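Side-chain contacts in KLLA0E08119p (Kluyveromyces lactis, PDB 3VA7), which probably carboxylates urea to urea-1-carboxylate, using ATP, hydrogencarbonate and a tethered biotin, as one step in breaking urea down to ammonium and carbon dioxide: residues Asp1193-Ile1198 and Leu1231-Val1236; Ala485-Gln490 and Asn535-Leu540; Gly552-Thr557 and Cys586-Ser591. All coordinates share one frame; numbering follows the deposited sequence.

Contact 1 of 3, residues Asp1193-Ile1198 and Leu1231-Val1236; sequences DGVIII and LVAVIV
V1195 and A1233 meet where two beta strands face each other across the core of the biotin carrier domain. CG1 of V1195 lies 3.8 Å from CB of A1233. It gets there by standing opposite the backbone N (chi1 -174°), while CG2 turns to the N side. One residue on, I1196 turns toward V1232, and its CG1 comes to 3.7 Å from CG2 of V1232; the place of its end methyl CD1 is doubtful, since the model sets it too close to the same CG2. No hydrogen bond links the strands, and all four touching residues are buried, so this is a purely apolar meeting. Each strand carries a classic beta bulge, V1195 and I1196 facing V1207, V1232 and A1233 facing L1170. This explains why two successive residues of each strand point inward, where a regular strand would alternate. The layers are the two four-stranded antiparallel sheets of the biotinyl fold. F1178 and V1207 flank I1196 within its own sheet, L1170 of strand 1168-1171 touches V1195, and strand 1194-1200 runs on to the turn that holds the biotin-bearing K1202.

Contact 2 of 3, residues Ala485-Gln490 and Asn535-Leu540; sequences ANTSVQ and NGPKLL
N535 turns its CG into the crowded position between its backbone N and carbonyl carbon (chi1 54°), which brings the amide back alongside A485. T487 sets OG1 opposite its own carbonyl carbon (chi1 -54°), which puts it over the face of the P537 ring, at CD. CB of A485 lies obliquely off the O and N end of the N535 amide, raised out of its plane, nearest to OD1 at 3.7 Å. Beside it runs the one direct hydrogen bond between the segments, from A485 N to N535 O at 3.1 Å and moderately bent at 143°. A water grips the same carbonyl, donating to N535 O at 2.8 Å and to T487 OG1 at 2.7 Å while it accepts from N486 N. N535 O thus holds two donors. The hydroxyl of T487 has a further partner in P483 O. Both segments are crossings between two antiparallel sheets of the carboxyltransferase region: one leads from strand 477-480 into strand 488-490, the other from strand 529-533 into strand 538-541, and the pairs of strands lie beside each other in their respective sheets. An alanine in place of N535 would probably leave A485 CB without the amide that lies against it. T487 and P537 cross at about a right angle, OG1 standing 4.0 Å from CD of P537, with L530 touching T487 and I532 touching P537. The amide of N486 leads away and folds back on its own segment, ND2 giving a hydrogen bond to A485 O that lies close to the amide plane. Y1174 of the biotin carrier domain touches A485 from outside the crossing, and N486 O is bonded to T533 OG1.

Contact 3 of 3, residues Gly552-Thr557 and Cys586-Ser591; sequences GTVSCT and CRAYLS
G552 joins R587 at a corner between two antiparallel sheets of the carboxyltransferase A and B region. The chain leaves strand 545-550 of one sheet, turns at G552 and enters strand 553-558 of the other; at C586 it makes the reverse passage, from strand 576-582 into strand 587-592. The backbone N of G552 donates to R587 O at 2.8 Å, with an N-H...O angle of 156°, and the donor is tilted 23° from the carbonyl plane. NE2 of Q772 bonds the same oxygen, while OE1 of Q772 takes the N-H of C586, which ties this corner to the chain following helix 767-770. A CB on G552 would crowd R587 O, so the glycine suits this close approach; A588 CB lies 4.1 Å from the glycine N. T553 turns away, and its backbone pairs with T583 and V584. V554 then faces the second segment: its CG2 meets CB of A588 at 3.8 Å, the one apolar side-chain touch between the two segments, while V579 and V582 of the adjoining strand also touch the valine. Farther along, C556 packs on V549 and I563. R587 points its CB away from the first segment, NE is bonded to G771 O, and SG of C586 lies 3.7 Å above one face of its guanidinium, displaced toward the rim.

Along the chain the contacts follow in series: contact 2, then contact 3, then contact 1 close to the C-terminus. Contacts 2 and 3 are neighbours, their centres 10 Å apart, and share the same two antiparallel sheets of the carboxyltransferase region. L539 CD1 packs on L590 CD2 at 3.7 Å between these facing sheets, and the chain crossings at both contacts connect the pair. Contact 1 belongs to the separate biotin carrier domain; its centre is 26 Å from that of contact 2 and 29 Å from that of contact 3, without touching either. In this structure the carrier is docked on the carboxyltransferase region, with its biotin in the pocket there.

Contact 1 of 3, residues Asp1193-Ile1198 and Leu1231-Val1236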
loop_
_atom_site.group_PDB
_atom_site.type_symbol
_atom_site.label_atom_id
_atom_site.label_comp_id
_atom_site.label_asym_id
_atom_site.label_seq_id
_atom_site.Cartn_x
_atom_site.Cartn_y
_atom_site.Cartn_z
ATOM N N ASP A 1193 0.565 -26.638 -9.093
ATOM C CA ASP A 1193 1.785 -26.951 -8.358
ATOM C C ASP A 1193 3.089 -26.537 -9.047
ATOM O O ASP A 1193 3.281 -26.732 -10.269
ATOM C CB ASP A 1193 1.827 -28.452 -8.075
ATOM C CG ASP A 1193 0.934 -28.870 -6.897
ATOM O OD1 ASP A 1193 0.075 -28.091 -6.389
ATOM O OD2 ASP A 1193 1.114 -30.029 -6.477
ATOM N N GLY A 1194 3.999 -25.985 -8.245
ATOM C CA GLY A 1194 5.232 -25.455 -8.789
ATOM C C GLY A 1194 6.188 -26.549 -9.176
ATOM O O GLY A 1194 6.182 -27.572 -8.541
ATOM N N VAL A 1195 7.022 -26.331 -10.198
ATOM C CA VAL A 1195 8.019 -27.337 -10.615
ATOM C C VAL A 1195 9.426 -26.829 -10.504
ATOM O O VAL A 1195 10.267 -27.499 -9.900
ATOM C CB VAL A 1195 7.860 -27.788 -12.068
ATOM C CG1 VAL A 1195 8.860 -28.950 -12.378
ATOM C CG2 VAL A 1195 6.394 -28.161 -12.379
ATOM N N ILE A 1196 9.685 -25.669 -11.130
ATOM C CA ILE A 1196 10.959 -24.967 -10.964
ATOM C C ILE A 1196 10.857 -23.445 -10.703
ATOM O O ILE A 1196 9.832 -22.816 -10.960
ATOM C CB ILE A 1196 11.932 -25.238 -12.124
ATOM C CG1 ILE A 1196 11.575 -24.363 -13.329
ATOM C CG2 ILE A 1196 11.979 -26.706 -12.471
ATOM C CD1 ILE A 1196 12.761 -23.664 -13.917
ATOM N N ILE A 1197 11.936 -22.870 -10.167
ATOM C CA ILE A 1197 12.002 -21.444 -9.898
ATOM C C ILE A 1197 13.138 -20.734 -10.671
ATOM O O ILE A 1197 14.291 -21.184 -10.726
ATOM C CB ILE A 1197 12.115 -21.172 -8.396
ATOM C CG1 ILE A 1197 10.891 -21.694 -7.621
ATOM C CG2 ILE A 1197 12.203 -19.721 -8.122
ATOM C CD1 ILE A 1197 11.128 -21.665 -6.077
ATOM N N ILE A 1198 12.789 -19.591 -11.240
ATOM C CA ILE A 1198 13.705 -18.769 -12.044
ATOM C C ILE A 1198 13.805 -17.480 -11.276
ATOM O O ILE A 1198 12.895 -17.131 -10.518
ATOM C CB ILE A 1198 13.026 -18.650 -13.507
ATOM C CG1 ILE A 1198 13.349 -19.897 -14.336
ATOM C CG2 ILE A 1198 13.244 -17.363 -14.303
ATOM C CD1 ILE A 1198 14.747 -20.411 -14.111
ATOM N N LEU A 1231 12.355 -24.780 -23.044
ATOM C CA LEU A 1231 11.820 -25.913 -22.312
ATOM C C LEU A 1231 12.563 -26.036 -20.999
ATOM O O LEU A 1231 13.792 -26.045 -20.966
ATOM C CB LEU A 1231 12.013 -27.198 -23.126
ATOM C CG LEU A 1231 11.423 -28.481 -22.534
ATOM C CD1 LEU A 1231 9.890 -28.477 -22.574
ATOM C CD2 LEU A 1231 12.010 -29.648 -23.254
ATOM N N VAL A 1232 11.806 -26.181 -19.920
ATOM C CA VAL A 1232 12.385 -26.157 -18.570
ATOM C C VAL A 1232 12.109 -27.460 -17.734
ATOM O O VAL A 1232 12.952 -27.908 -16.922
ATOM C CB VAL A 1232 11.955 -24.854 -17.871
ATOM C CG1 VAL A 1232 10.510 -24.911 -17.424
ATOM C CG2 VAL A 1232 12.844 -24.572 -16.766
ATOM N N ALA A 1233 10.944 -28.067 -17.969
ATOM C CA ALA A 1233 10.618 -29.371 -17.414
ATOM C C ALA A 1233 9.648 -30.137 -18.320
ATOM O O ALA A 1233 8.972 -29.540 -19.200
ATOM C CB ALA A 1233 10.017 -29.221 -16.032
ATOM N N VAL A 1234 9.581 -31.453 -18.091
ATOM C CA VAL A 1234 8.568 -32.325 -18.702
ATOM C C VAL A 1234 7.820 -33.076 -17.616
ATOM O O VAL A 1234 8.437 -33.676 -16.735
ATOM C CB VAL A 1234 9.184 -33.368 -19.648
ATOM C CG1 VAL A 1234 8.082 -34.115 -20.361
ATOM C CG2 VAL A 1234 10.113 -32.713 -20.657
ATOM N N ILE A 1235 6.492 -33.033 -17.668
ATOM C CA ILE A 1235 5.664 -33.856 -16.774
ATOM C C ILE A 1235 4.911 -34.958 -17.566
ATOM O O ILE A 1235 4.187 -34.666 -18.537
ATOM C CB ILE A 1235 4.775 -33.014 -15.754
ATOM C CG1 ILE A 1235 3.440 -32.570 -16.348
ATOM C CG2 ILE A 1235 5.545 -31.825 -15.162
ATOM C CD1 ILE A 1235 2.286 -33.493 -15.976
ATOM N N VAL A 1236 5.120 -36.216 -17.148
ATOM C CA VAL A 1236 4.673 -37.437 -17.885
ATOM C C VAL A 1236 3.346 -38.051 -17.385
ATOM O O VAL A 1236 3.049 -38.137 -16.182
ATOM C CB VAL A 1236 5.824 -38.508 -17.969
ATOM C CG1 VAL A 1236 5.381 -39.881 -17.492
ATOM C CG2 VAL A 1236 6.410 -38.563 -19.364
ATOM O OXT VAL A 1236 2.536 -38.475 -18.212
#

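Contact 2 of 3, residues Ala485-Gln490 and Asn535-Leu540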
loop_
_atom_site.group_PDB
_atom_site.type_symbol
_atom_site.label_atom_id
_atom_site.label_comp_id
_atom_site.label_asym_id
_atom_site.label_seq_id
_atom_site.Cartn_x
_atom_site.Cartn_y
_atom_site.Cartn_z
ATOM N N ALA A 485 0.710 -9.785 -17.455
ATOM C CA ALA A 485 1.874 -10.027 -16.615
ATOM C C ALA A 485 2.161 -8.973 -15.516
ATOM O O ALA A 485 2.767 -9.313 -14.481
ATOM C CB ALA A 485 3.082 -10.174 -17.489
ATOM N N ASN A 486 1.800 -7.703 -15.755
ATOM C CA ASN A 486 2.107 -6.632 -14.832
ATOM C C ASN A 486 1.374 -5.352 -15.158
ATOM O O ASN A 486 1.971 -4.355 -15.596
ATOM C CB ASN A 486 3.615 -6.357 -14.792
ATOM C CG ASN A 486 4.137 -6.216 -13.365
ATOM O OD1 ASN A 486 4.422 -5.116 -12.895
ATOM N ND2 ASN A 486 4.225 -7.341 -12.662
ATOM N N THR A 487 0.081 -5.363 -14.898
ATOM C CA THR A 487 -0.779 -4.282 -15.312
ATOM C C THR A 487 -1.085 -3.373 -14.115
ATOM O O THR A 487 -1.636 -3.858 -13.131
ATOM C CB THR A 487 -2.060 -4.901 -15.927
ATOM O OG1 THR A 487 -1.646 -5.813 -16.956
ATOM C CG2 THR A 487 -3.007 -3.871 -16.538
ATOM N N SER A 488 -0.739 -2.078 -14.205
ATOM C CA SER A 488 -0.898 -1.116 -13.105
ATOM C C SER A 488 -1.550 0.195 -13.513
ATOM O O SER A 488 -1.216 0.760 -14.571
ATOM C CB SER A 488 0.450 -0.771 -12.475
ATOM O OG SER A 488 1.408 -0.342 -13.419
ATOM N N VAL A 489 -2.453 0.694 -12.666
ATOM C CA VAL A 489 -2.918 2.043 -12.792
ATOM C C VAL A 489 -1.758 2.974 -12.581
ATOM O O VAL A 489 -1.062 2.824 -11.597
ATOM C CB VAL A 489 -3.872 2.389 -11.694
ATOM C CG1 VAL A 489 -4.325 3.881 -11.829
ATOM C CG2 VAL A 489 -5.016 1.414 -11.697
ATOM N N GLN A 490 -1.553 3.928 -13.491
ATOM C CA GLN A 490 -0.467 4.922 -13.368
ATOM C C GLN A 490 -0.999 6.271 -13.748
ATOM O O GLN A 490 -2.024 6.307 -14.457
ATOM C CB GLN A 490 0.718 4.570 -14.273
ATOM C CG GLN A 490 1.369 3.268 -13.933
ATOM C CD GLN A 490 2.090 3.333 -12.604
ATOM O OE1 GLN A 490 2.466 2.292 -12.059
ATOM N NE2 GLN A 490 2.278 4.550 -12.064
ATOM N N ASN A 535 2.693 -8.516 -21.629
ATOM C CA ASN A 535 1.410 -8.889 -22.229
ATOM C C ASN A 535 0.247 -8.393 -21.389
ATOM O O ASN A 535 0.364 -8.298 -20.164
ATOM C CB ASN A 535 1.288 -10.410 -22.439
ATOM C CG ASN A 535 1.532 -11.183 -21.180
ATOM O OD1 ASN A 535 2.682 -11.535 -20.862
ATOM N ND2 ASN A 535 0.448 -11.487 -20.457
ATOM N N GLY A 536 -0.869 -8.088 -22.033
ATOM C CA GLY A 536 -1.910 -7.328 -21.361
ATOM C C GLY A 536 -3.035 -8.161 -20.814
ATOM O O GLY A 536 -2.987 -9.366 -20.879
ATOM N N PRO A 537 -4.054 -7.507 -20.254
ATOM C CA PRO A 537 -5.229 -8.120 -19.602
ATOM C C PRO A 537 -6.331 -8.395 -20.596
ATOM O O PRO A 537 -6.287 -7.844 -21.686
ATOM C CB PRO A 537 -5.722 -6.983 -18.716
ATOM C CG PRO A 537 -5.418 -5.748 -19.534
ATOM C CD PRO A 537 -4.051 -6.035 -20.098
ATOM N N LYS A 538 -7.324 -9.205 -20.254
ATOM C CA LYS A 538 -8.569 -9.120 -21.013
ATOM C C LYS A 538 -9.608 -8.535 -20.087
ATOM O O LYS A 538 -9.720 -8.957 -18.949
ATOM C CB LYS A 538 -9.023 -10.427 -21.746
ATOM C CG LYS A 538 -8.549 -11.794 -21.207
ATOM C CD LYS A 538 -8.113 -12.875 -22.297
ATOM C CE LYS A 538 -9.177 -13.189 -23.407
ATOM N NZ LYS A 538 -10.597 -13.438 -22.939
ATOM N N LEU A 539 -10.333 -7.535 -20.568
ATOM C CA LEU A 539 -11.235 -6.799 -19.724
ATOM C C LEU A 539 -12.670 -6.861 -20.228
ATOM O O LEU A 539 -12.903 -6.758 -21.414
ATOM C CB LEU A 539 -10.804 -5.332 -19.665
ATOM C CG LEU A 539 -9.333 -4.969 -19.445
ATOM C CD1 LEU A 539 -9.209 -3.440 -19.581
ATOM C CD2 LEU A 539 -8.825 -5.483 -18.082
ATOM N N LEU A 540 -13.625 -7.005 -19.319
ATOM C CA LEU A 540 -15.025 -6.931 -19.660
ATOM C C LEU A 540 -15.551 -5.560 -19.258
ATOM O O LEU A 540 -15.364 -5.112 -18.143
ATOM C CB LEU A 540 -15.810 -8.046 -18.959
ATOM C CG LEU A 540 -17.358 -8.096 -18.916
ATOM C CD1 LEU A 540 -17.981 -7.736 -20.260
ATOM C CD2 LEU A 540 -17.831 -9.496 -18.475
HETATM O O HOH W 1 0.655 -6.299 -18.226
#

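Contact 3 of 3, residues Gly552-Thr557 and Cys586-Ser591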
loop_
_atom_site.group_PDB
_atom_site.type_symbol
_atom_site.label_atom_id
_atom_site.label_comp_id
_atom_site.label_asym_id
_atom_site.label_seq_id
_atom_site.Cartn_x
_atom_site.Cartn_y
_atom_site.Cartn_z
ATOM N N GLY A 552 4.174 0.050 -27.270
ATOM C CA GLY A 552 4.725 -1.082 -28.036
ATOM C C GLY A 552 3.727 -1.650 -29.035
ATOM O O GLY A 552 2.532 -1.300 -29.026
ATOM N N THR A 553 4.216 -2.506 -29.926
ATOM C CA THR A 553 3.313 -3.258 -30.808
ATOM C C THR A 553 2.706 -4.435 -30.040
ATOM O O THR A 553 3.415 -5.306 -29.500
ATOM C CB THR A 553 4.018 -3.723 -32.117
ATOM O OG1 THR A 553 4.881 -2.676 -32.577
ATOM C CG2 THR A 553 2.992 -4.009 -33.231
ATOM N N VAL A 554 1.385 -4.412 -29.959
ATOM C CA VAL A 554 0.642 -5.460 -29.303
ATOM C C VAL A 554 -0.605 -5.663 -30.122
ATOM O O VAL A 554 -1.306 -4.687 -30.455
ATOM C CB VAL A 554 0.042 -5.018 -27.971
ATOM C CG1 VAL A 554 0.313 -6.028 -26.906
ATOM C CG2 VAL A 554 0.477 -3.669 -27.613
ATOM N N SER A 555 -0.949 -6.919 -30.374
ATOM C CA SER A 555 -2.248 -7.154 -30.992
ATOM C C SER A 555 -3.381 -6.879 -29.989
ATOM O O SER A 555 -3.310 -7.290 -28.830
ATOM C CB SER A 555 -2.305 -8.555 -31.604
ATOM O OG SER A 555 -2.919 -9.491 -30.754
ATOM N N CYS A 556 -4.397 -6.154 -30.432
ATOM C CA CYS A 556 -5.497 -5.790 -29.577
ATOM C C CYS A 556 -6.843 -6.109 -30.203
ATOM O O CYS A 556 -7.153 -5.740 -31.328
ATOM C CB CYS A 556 -5.463 -4.295 -29.166
ATOM S SG CYS A 556 -3.856 -3.555 -28.662
ATOM N N THR A 557 -7.664 -6.733 -29.380
ATOM C CA THR A 557 -8.919 -7.344 -29.735
ATOM C C THR A 557 -10.084 -6.607 -29.109
ATOM O O THR A 557 -10.045 -6.316 -27.923
ATOM C CB THR A 557 -8.894 -8.743 -29.105
ATOM O OG1 THR A 557 -8.434 -9.665 -30.081
ATOM C CG2 THR A 557 -10.285 -9.187 -28.454
ATOM N N CYS A 586 8.577 -3.074 -24.774
ATOM C CA CYS A 586 8.190 -3.751 -23.534
ATOM C C CYS A 586 6.783 -3.436 -23.070
ATOM O O CYS A 586 6.145 -4.288 -22.445
ATOM C CB CYS A 586 9.161 -3.329 -22.417
ATOM S SG CYS A 586 9.138 -4.286 -20.849
ATOM N N ARG A 587 6.292 -2.232 -23.358
ATOM C CA ARG A 587 5.158 -1.715 -22.607
ATOM C C ARG A 587 4.202 -1.013 -23.538
ATOM O O ARG A 587 4.674 -0.427 -24.536
ATOM C CB ARG A 587 5.630 -0.712 -21.505
ATOM C CG ARG A 587 5.664 -1.300 -20.129
ATOM C CD ARG A 587 6.274 -0.487 -19.025
ATOM N NE ARG A 587 7.684 -0.743 -19.008
ATOM C CZ ARG A 587 8.349 -1.380 -18.062
ATOM N NH1 ARG A 587 7.750 -1.851 -16.988
ATOM N NH2 ARG A 587 9.652 -1.546 -18.222
ATOM N N ALA A 588 2.895 -1.049 -23.219
ATOM C CA ALA A 588 1.869 -0.265 -23.907
ATOM C C ALA A 588 0.918 0.353 -22.869
ATOM O O ALA A 588 1.032 0.036 -21.681
ATOM C CB ALA A 588 1.081 -1.138 -24.862
ATOM N N TYR A 589 -0.018 1.214 -23.304
ATOM C CA TYR A 589 -0.859 1.999 -22.382
ATOM C C TYR A 589 -2.239 2.010 -22.823
ATOM O O TYR A 589 -2.523 2.294 -23.980
ATOM C CB TYR A 589 -0.360 3.453 -22.224
ATOM C CG TYR A 589 0.970 3.393 -21.595
ATOM C CD1 TYR A 589 2.119 3.194 -22.381
ATOM C CD2 TYR A 589 1.086 3.393 -20.185
ATOM C CE1 TYR A 589 3.382 3.037 -21.746
ATOM C CE2 TYR A 589 2.322 3.266 -19.571
ATOM C CZ TYR A 589 3.456 3.050 -20.334
ATOM O OH TYR A 589 4.685 2.928 -19.704
ATOM N N LEU A 590 -3.128 1.698 -21.902
ATOM C CA LEU A 590 -4.523 1.602 -22.250
ATOM C C LEU A 590 -5.302 2.682 -21.574
ATOM O O LEU A 590 -5.490 2.617 -20.364
ATOM C CB LEU A 590 -5.033 0.259 -21.818
ATOM C CG LEU A 590 -6.542 0.180 -21.750
ATOM C CD1 LEU A 590 -7.151 0.375 -23.127
ATOM C CD2 LEU A 590 -6.833 -1.164 -21.205
ATOM N N SER A 591 -5.762 3.669 -22.325
ATOM C CA SER A 591 -6.473 4.781 -21.716
ATOM C C SER A 591 -7.974 4.646 -21.868
ATOM O O SER A 591 -8.436 3.967 -22.755
ATOM C CB SER A 591 -6.001 6.102 -22.310
ATOM O OG SER A 591 -6.159 6.125 -23.715
#